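Local coordinates for cell wall surface anchor family protein (Jo),Cell wall surface anchor family protein (In) (Streptococcus pneumoniae, PDB 5MKC), which joins two engineered fragments of a pneumococcal pilus adhesin, which associate autocatalytically and become covalently linked by an isopeptide bond, at residues Asn51-Val56 and Thr61-Ile66; Thr209-Glu214 and Asn218-Phe223. One frame throughout, in Å; residues are numbered along the deposited sequence.

Contact 1: Asn51-Val56 and Thr61-Ile66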
loop_
_atom_site.group_PDB
_atom_site.type_symbol
_atom_site.label_atom_id
_atom_site.label_comp_id
_atom_site.label_asym_id
_atom_site.label_seq_id
_atom_site.Cartn_x
_atom_site.Cartn_y
_atom_site.Cartn_z
ATOM N N ASN A 51 5.943 9.655 -8.852
ATOM C CA ASN A 51 6.564 10.920 -8.454
ATOM C C ASN A 51 5.611 12.073 -8.739
ATOM O O ASN A 51 5.508 12.530 -9.874
ATOM C CB ASN A 51 7.849 11.130 -9.236
ATOM C CG ASN A 51 8.526 12.438 -8.913
ATOM O OD1 ASN A 51 8.941 13.169 -9.806
ATOM N ND2 ASN A 51 8.657 12.726 -7.648
ATOM N N PRO A 52 4.915 12.558 -7.703
ATOM C CA PRO A 52 5.056 12.178 -6.299
ATOM C C PRO A 52 4.366 10.849 -6.005
ATOM O O PRO A 52 3.534 10.425 -6.782
ATOM C CB PRO A 52 4.337 13.314 -5.557
ATOM C CG PRO A 52 3.327 13.846 -6.539
ATOM C CD PRO A 52 3.906 13.626 -7.906
ATOM N N TYR A 53 4.710 10.203 -4.888
ATOM C CA TYR A 53 4.091 8.932 -4.526
ATOM C C TYR A 53 2.864 9.148 -3.630
ATOM O O TYR A 53 2.089 8.224 -3.413
ATOM C CB TYR A 53 5.118 7.947 -3.909
ATOM C CG TYR A 53 5.615 8.307 -2.535
ATOM C CD1 TYR A 53 4.961 7.826 -1.379
ATOM C CD2 TYR A 53 6.737 9.119 -2.357
ATOM C CE1 TYR A 53 5.403 8.156 -0.105
ATOM C CE2 TYR A 53 7.160 9.478 -1.082
ATOM C CZ TYR A 53 6.502 8.980 0.035
ATOM O OH TYR A 53 6.948 9.324 1.298
ATOM N N GLU A 54 2.663 10.377 -3.181
ATOM C CA GLU A 54 1.442 10.789 -2.478
ATOM C C GLU A 54 0.445 11.395 -3.464
ATOM O O GLU A 54 0.816 12.166 -4.356
ATOM C CB GLU A 54 1.760 11.858 -1.438
ATOM C CG GLU A 54 2.269 11.310 -0.117
ATOM C CD GLU A 54 2.469 12.355 0.973
ATOM O OE1 GLU A 54 2.051 13.524 0.799
ATOM O OE2 GLU A 54 3.065 11.982 2.008
ATOM N N ARG A 55 -0.829 11.098 -3.258
ATOM C CA ARG A 55 -1.917 11.637 -4.068
ATOM C C ARG A 55 -2.980 12.273 -3.183
ATOM O O ARG A 55 -3.485 11.626 -2.251
ATOM C CB ARG A 55 -2.571 10.513 -4.850
ATOM C CG ARG A 55 -3.584 10.981 -5.885
ATOM C CD ARG A 55 -4.419 9.815 -6.372
ATOM N NE ARG A 55 -5.230 10.192 -7.522
ATOM C CZ ARG A 55 -6.217 9.472 -8.027
ATOM N NH1 ARG A 55 -6.526 8.298 -7.516
ATOM N NH2 ARG A 55 -6.901 9.945 -9.057
ATOM N N VAL A 56 -3.312 13.530 -3.456
ATOM C CA VAL A 56 -4.365 14.207 -2.690
ATOM C C VAL A 56 -5.735 13.899 -3.288
ATOM O O VAL A 56 -6.015 14.217 -4.441
ATOM C CB VAL A 56 -4.157 15.727 -2.619
ATOM C CG1 VAL A 56 -5.283 16.376 -1.844
ATOM C CG2 VAL A 56 -2.820 16.043 -1.957
ATOM N N THR A 61 -5.343 12.058 1.900
ATOM C CA THR A 61 -4.135 11.735 1.127
ATOM C C THR A 61 -3.914 10.251 1.144
ATOM O O THR A 61 -4.127 9.605 2.180
ATOM C CB THR A 61 -2.894 12.469 1.685
ATOM O OG1 THR A 61 -3.079 13.889 1.550
ATOM C CG2 THR A 61 -1.648 12.103 0.904
ATOM N N LEU A 62 -3.525 9.698 -0.001
ATOM C CA LEU A 62 -3.022 8.351 -0.011
ATOM C C LEU A 62 -1.659 8.260 -0.692
ATOM O O LEU A 62 -1.214 9.208 -1.341
ATOM C CB LEU A 62 -4.059 7.383 -0.578
ATOM C CG LEU A 62 -4.561 7.623 -1.990
ATOM C CD1 LEU A 62 -3.458 7.245 -2.963
ATOM C CD2 LEU A 62 -5.821 6.835 -2.285
ATOM N N SER A 63 -0.953 7.160 -0.464
ATOM C CA SER A 63 0.390 6.996 -1.008
ATOM C C SER A 63 0.752 5.523 -1.187
ATOM O O SER A 63 0.302 4.659 -0.426
ATOM C CB SER A 63 1.434 7.691 -0.126
ATOM O OG SER A 63 1.832 6.902 0.997
ATOM N N LYS A 64 1.588 5.264 -2.180
ATOM C CA LYS A 64 2.190 3.958 -2.330
ATOM C C LYS A 64 3.573 4.080 -2.991
ATOM O O LYS A 64 3.728 4.813 -3.966
ATOM C CB LYS A 64 1.279 3.069 -3.153
ATOM C CG LYS A 64 1.800 1.660 -3.318
ATOM C CD LYS A 64 0.811 0.778 -4.072
ATOM C CE LYS A 64 1.231 -0.663 -4.088
ATOM N NZ LYS A 64 0.359 -1.460 -4.997
ATOM N N ARG A 65 4.554 3.349 -2.465
ATOM C CA ARG A 65 5.910 3.351 -3.023
ATOM C C ARG A 65 6.669 2.112 -2.594
ATOM O O ARG A 65 6.346 1.482 -1.596
ATOM C CB ARG A 65 6.702 4.587 -2.568
ATOM C CG ARG A 65 6.928 4.649 -1.061
ATOM C CD ARG A 65 7.927 5.734 -0.629
ATOM N NE ARG A 65 8.035 5.760 0.822
ATOM C CZ ARG A 65 9.045 6.295 1.508
ATOM N NH1 ARG A 65 10.065 6.857 0.888
ATOM N NH2 ARG A 65 9.042 6.267 2.842
ATOM N N ILE A 66 7.710 1.794 -3.347
ATOM C CA ILE A 66 8.807 1.019 -2.858
ATOM C C ILE A 66 9.590 1.914 -1.922
ATOM O O ILE A 66 10.066 2.977 -2.309
ATOM C CB ILE A 66 9.688 0.565 -4.021
ATOM C CG1 ILE A 66 8.915 -0.390 -4.933
ATOM C CG2 ILE A 66 11.001 -0.003 -3.512
ATOM C CD1 ILE A 66 9.598 -0.653 -6.276
#
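The phenol ring of Tyr-53 and the side chain of Arg-65 illustrate how a flat cation can lie on an aromatic face, here where strand 44-57 is interrupted. With Tyr-53 CG placed between its own backbone N and carbonyl carbon (chi1 70°), the ring swings across to the neighbouring strand. Arg-65 CD sits over the ring centre, 3.5 Å from the Tyr-53 centroid, in a CH-pi contact, and the chain then runs on extended so that the guanidinium reaches the phenol end, with Tyr-53 OH 3.7 Å from Arg-65 CZ. The two planes are only 8° apart, the guanidinium stacking on the ring displaced toward its hydroxyl end.

Farther along the same face, Glu-54 CG lies 3.7 Å from Ser-63 CB, and Glu-54 OE1 comes near Thr-61 CG2. On the other face Arg-55 CB meets Leu-62 CD1 at 3.9 Å, beyond which the arginine leads away: NH1 bonds to Asp-222 O and salt-bridges Asp-26, and Tyr-24 makes a cation-pi contact. Between the two faces runs the antiparallel ladder of the hairpin, in what is apparently the Jo fragment. Arg-55 and Leu-62 form its hydrogen-bonded pair, with Arg-55 N 2.7 Å from Leu-62 O and Leu-62 N 3.0 Å from Arg-55 O. A longer bond, Lys-64 N to Tyr-53 O at 3.2 Å, extends it.

Lys-64 NZ, on the opposite face from the stack, is linked covalently to Asn-205 CG and hydrogen-bonds Thr-208 OG1. Tyr-53 over one face and Glu-80 at NE probably fix the rotation of the Arg-65 guanidinium and partly offset its charge.

Contact 2: Thr209-Glu214 and Asn218-Phe223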
loop_
_atom_site.group_PDB
_atom_site.type_symbol
_atom_site.label_atom_id
_atom_site.label_comp_id
_atom_site.label_asym_id
_atom_site.label_seq_id
_atom_site.Cartn_x
_atom_site.Cartn_y
_atom_site.Cartn_z
ATOM N N THR A 209 -6.751 0.132 -4.415
ATOM C CA THR A 209 -7.810 1.133 -4.176
ATOM C C THR A 209 -8.090 1.372 -2.713
ATOM O O THR A 209 -7.882 0.506 -1.881
ATOM C CB THR A 209 -9.160 0.715 -4.795
ATOM O OG1 THR A 209 -9.579 -0.542 -4.218
ATOM C CG2 THR A 209 -9.036 0.565 -6.268
ATOM N N LEU A 210 -8.589 2.565 -2.426
ATOM C CA LEU A 210 -9.235 2.891 -1.155
ATOM C C LEU A 210 -10.734 3.129 -1.408
ATOM O O LEU A 210 -11.088 3.917 -2.288
ATOM C CB LEU A 210 -8.630 4.168 -0.566
ATOM C CG LEU A 210 -9.385 4.714 0.657
ATOM C CD1 LEU A 210 -9.264 3.794 1.857
ATOM C CD2 LEU A 210 -8.899 6.109 1.046
ATOM N N HIS A 211 -11.598 2.410 -0.695
ATOM C CA HIS A 211 -13.021 2.786 -0.554
ATOM C C HIS A 211 -13.192 3.540 0.741
ATOM O O HIS A 211 -13.188 2.927 1.792
ATOM C CB HIS A 211 -13.922 1.538 -0.527
ATOM C CG HIS A 211 -14.083 0.883 -1.862
ATOM N ND1 HIS A 211 -13.128 0.051 -2.415
ATOM C CD2 HIS A 211 -15.089 0.948 -2.767
ATOM C CE1 HIS A 211 -13.538 -0.375 -3.597
ATOM N NE2 HIS A 211 -14.723 0.160 -3.838
ATOM N N PRO A 212 -13.265 4.864 0.683
ATOM C CA PRO A 212 -13.146 5.617 1.938
ATOM C C PRO A 212 -14.335 5.421 2.885
ATOM O O PRO A 212 -14.146 5.525 4.067
ATOM C CB PRO A 212 -13.013 7.090 1.500
ATOM C CG PRO A 212 -13.125 7.106 0.004
ATOM C CD PRO A 212 -13.338 5.714 -0.514
ATOM N N LYS A 213 -15.525 5.186 2.359
ATOM C CA LYS A 213 -16.751 5.236 3.179
ATOM C C LYS A 213 -17.629 4.016 2.929
ATOM O O LYS A 213 -17.996 3.756 1.801
ATOM C CB LYS A 213 -17.575 6.491 2.843
ATOM C CG LYS A 213 -16.989 7.818 3.321
ATOM C CD LYS A 213 -17.963 8.976 2.984
ATOM C CE LYS A 213 -17.507 10.363 3.459
ATOM N NZ LYS A 213 -16.238 10.806 2.795
ATOM N N GLU A 214 -17.946 3.267 3.975
ATOM C CA GLU A 214 -18.901 2.170 3.849
ATOM C C GLU A 214 -20.269 2.663 3.345
ATOM O O GLU A 214 -20.985 1.920 2.664
ATOM C CB GLU A 214 -19.046 1.433 5.180
ATOM C CG GLU A 214 -19.589 2.318 6.284
ATOM C CD GLU A 214 -19.915 1.564 7.552
ATOM O OE1 GLU A 214 -20.058 0.313 7.515
ATOM O OE2 GLU A 214 -20.047 2.255 8.590
ATOM N N ASN A 218 -19.878 2.868 -4.039
ATOM C CA ASN A 218 -19.261 3.032 -5.359
ATOM C C ASN A 218 -18.112 4.041 -5.445
ATOM O O ASN A 218 -17.547 4.202 -6.508
ATOM C CB ASN A 218 -20.319 3.477 -6.370
ATOM C CG ASN A 218 -21.437 2.490 -6.513
ATOM O OD1 ASN A 218 -22.603 2.858 -6.396
ATOM N ND2 ASN A 218 -21.101 1.240 -6.787
ATOM N N THR A 219 -17.787 4.740 -4.362
ATOM C CA THR A 219 -16.661 5.667 -4.363
ATOM C C THR A 219 -15.356 4.943 -4.123
ATOM O O THR A 219 -15.134 4.362 -3.059
ATOM C CB THR A 219 -16.808 6.745 -3.274
ATOM O OG1 THR A 219 -18.002 7.457 -3.498
ATOM C CG2 THR A 219 -15.670 7.736 -3.278
ATOM N N VAL A 220 -14.492 5.024 -5.132
ATOM C CA VAL A 220 -13.216 4.360 -5.130
ATOM C C VAL A 220 -12.098 5.341 -5.544
ATOM O O VAL A 220 -12.273 6.180 -6.445
ATOM C CB VAL A 220 -13.261 3.148 -6.085
ATOM C CG1 VAL A 220 -13.559 3.570 -7.498
ATOM C CG2 VAL A 220 -11.952 2.431 -6.081
ATOM N N ARG A 221 -10.945 5.225 -4.878
ATOM C CA ARG A 221 -9.769 6.045 -5.189
ATOM C C ARG A 221 -8.550 5.173 -5.400
ATOM O O ARG A 221 -8.196 4.354 -4.541
ATOM C CB ARG A 221 -9.447 6.978 -4.040
ATOM C CG ARG A 221 -10.621 7.744 -3.481
ATOM C CD ARG A 221 -11.084 8.801 -4.463
ATOM N NE ARG A 221 -12.176 9.582 -3.894
ATOM C CZ ARG A 221 -13.069 10.239 -4.618
ATOM N NH1 ARG A 221 -13.036 10.214 -5.956
ATOM N NH2 ARG A 221 -14.043 10.882 -4.006
ATOM N N ASP A 222 -7.868 5.382 -6.516
ATOM C CA ASP A 222 -6.673 4.595 -6.836
ATOM C C ASP A 222 -5.401 5.104 -6.161
ATOM O O ASP A 222 -5.181 6.310 -6.051
ATOM C CB ASP A 222 -6.457 4.618 -8.331
ATOM C CG ASP A 222 -7.425 3.729 -9.067
ATOM O OD1 ASP A 222 -7.273 2.499 -8.942
ATOM O OD2 ASP A 222 -8.310 4.254 -9.762
ATOM N N PHE A 223 -4.595 4.161 -5.682
ATOM C CA PHE A 223 -3.193 4.385 -5.346
ATOM C C PHE A 223 -2.373 4.260 -6.644
ATOM O O PHE A 223 -2.705 3.454 -7.512
ATOM C CB PHE A 223 -2.690 3.284 -4.413
ATOM C CG PHE A 223 -3.248 3.323 -3.018
ATOM C CD1 PHE A 223 -2.472 3.775 -1.973
ATOM C CD2 PHE A 223 -4.488 2.786 -2.725
ATOM C CE1 PHE A 223 -2.948 3.783 -0.674
ATOM C CE2 PHE A 223 -4.971 2.750 -1.416
ATOM C CZ PHE A 223 -4.205 3.262 -0.391
HETATM O O HOH W 1 -16.116 4.392 -0.383
#
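The carbonyl oxygen of Arg-221 takes two groups from the facing strand: Leu-210 N at 2.8 Å, nearly straight (169° at the hydrogen), and the CA-H of Thr-209, whose CA is 3.3 Å away. These contacts close a beta hairpin at one margin of a five-stranded antiparallel sheet in the Ig-like domain, within what is apparently the In fragment. Arg-221 N returns a bond to Leu-210 O at 2.9 Å and completes the hydrogen-bonded pair.

Side chains show how such a hairpin is packed on both faces. Thr-209 and Asp-222 lie side by side, pointing the same way, while the Thr-209 methyl CG2 presses 3.5 Å from Val-220 CG2, tighter than an ordinary carbon contact. Val-220 CG2 stands there because it is anti to its own backbone N. The same valine, close to a sulfate ion that probably comes from the crystallisation liquor, brings CB over one face of the His-211 ring toward its rim. Phe-223 comes at the pair differently: its CE2 edge points at the Thr-209 backbone, 3.6 Å from Thr-209 C, and also touches Leu-210 CB. Arg-221 bends at its second torsion (chi2 -71°), its NE forms a salt bridge with Glu-59, and its guanidinium lies across the methyl of Thr-219.

Toward the connecting loop no direct backbone hydrogen bond joins the segments. One water bridges them, accepting from Lys-213 N at 2.9 Å and donating to the carbonyl O of Thr-219, probably in competition with other acceptors, while Pro-212 CD lies 3.4 Å from that same Thr-219 O.

In the fold
Each contact is an antiparallel hairpin with a single hydrogen-bonded pair, yet they belong to different sheets and apparently to different fragments of the engineered pair. Their centres are 15 Å apart, and they meet where Arg-55 NH1 reaches the carbonyl O of Asp-222 and Phe-223 packs on Leu-62 and Ser-63. Contact 1 lies nearer the centre of the chain, but three of its nine touching residues are buried against five of nine in contact 2; its 51-56 side is largely exposed and carries a cation-aromatic stack. In contact 2, where none is exposed, the pairing is filled by methyl, ring-edge and water-bridged contacts. The Lys-64 to Asn-205 link of contact 1 apparently joins the two fragments.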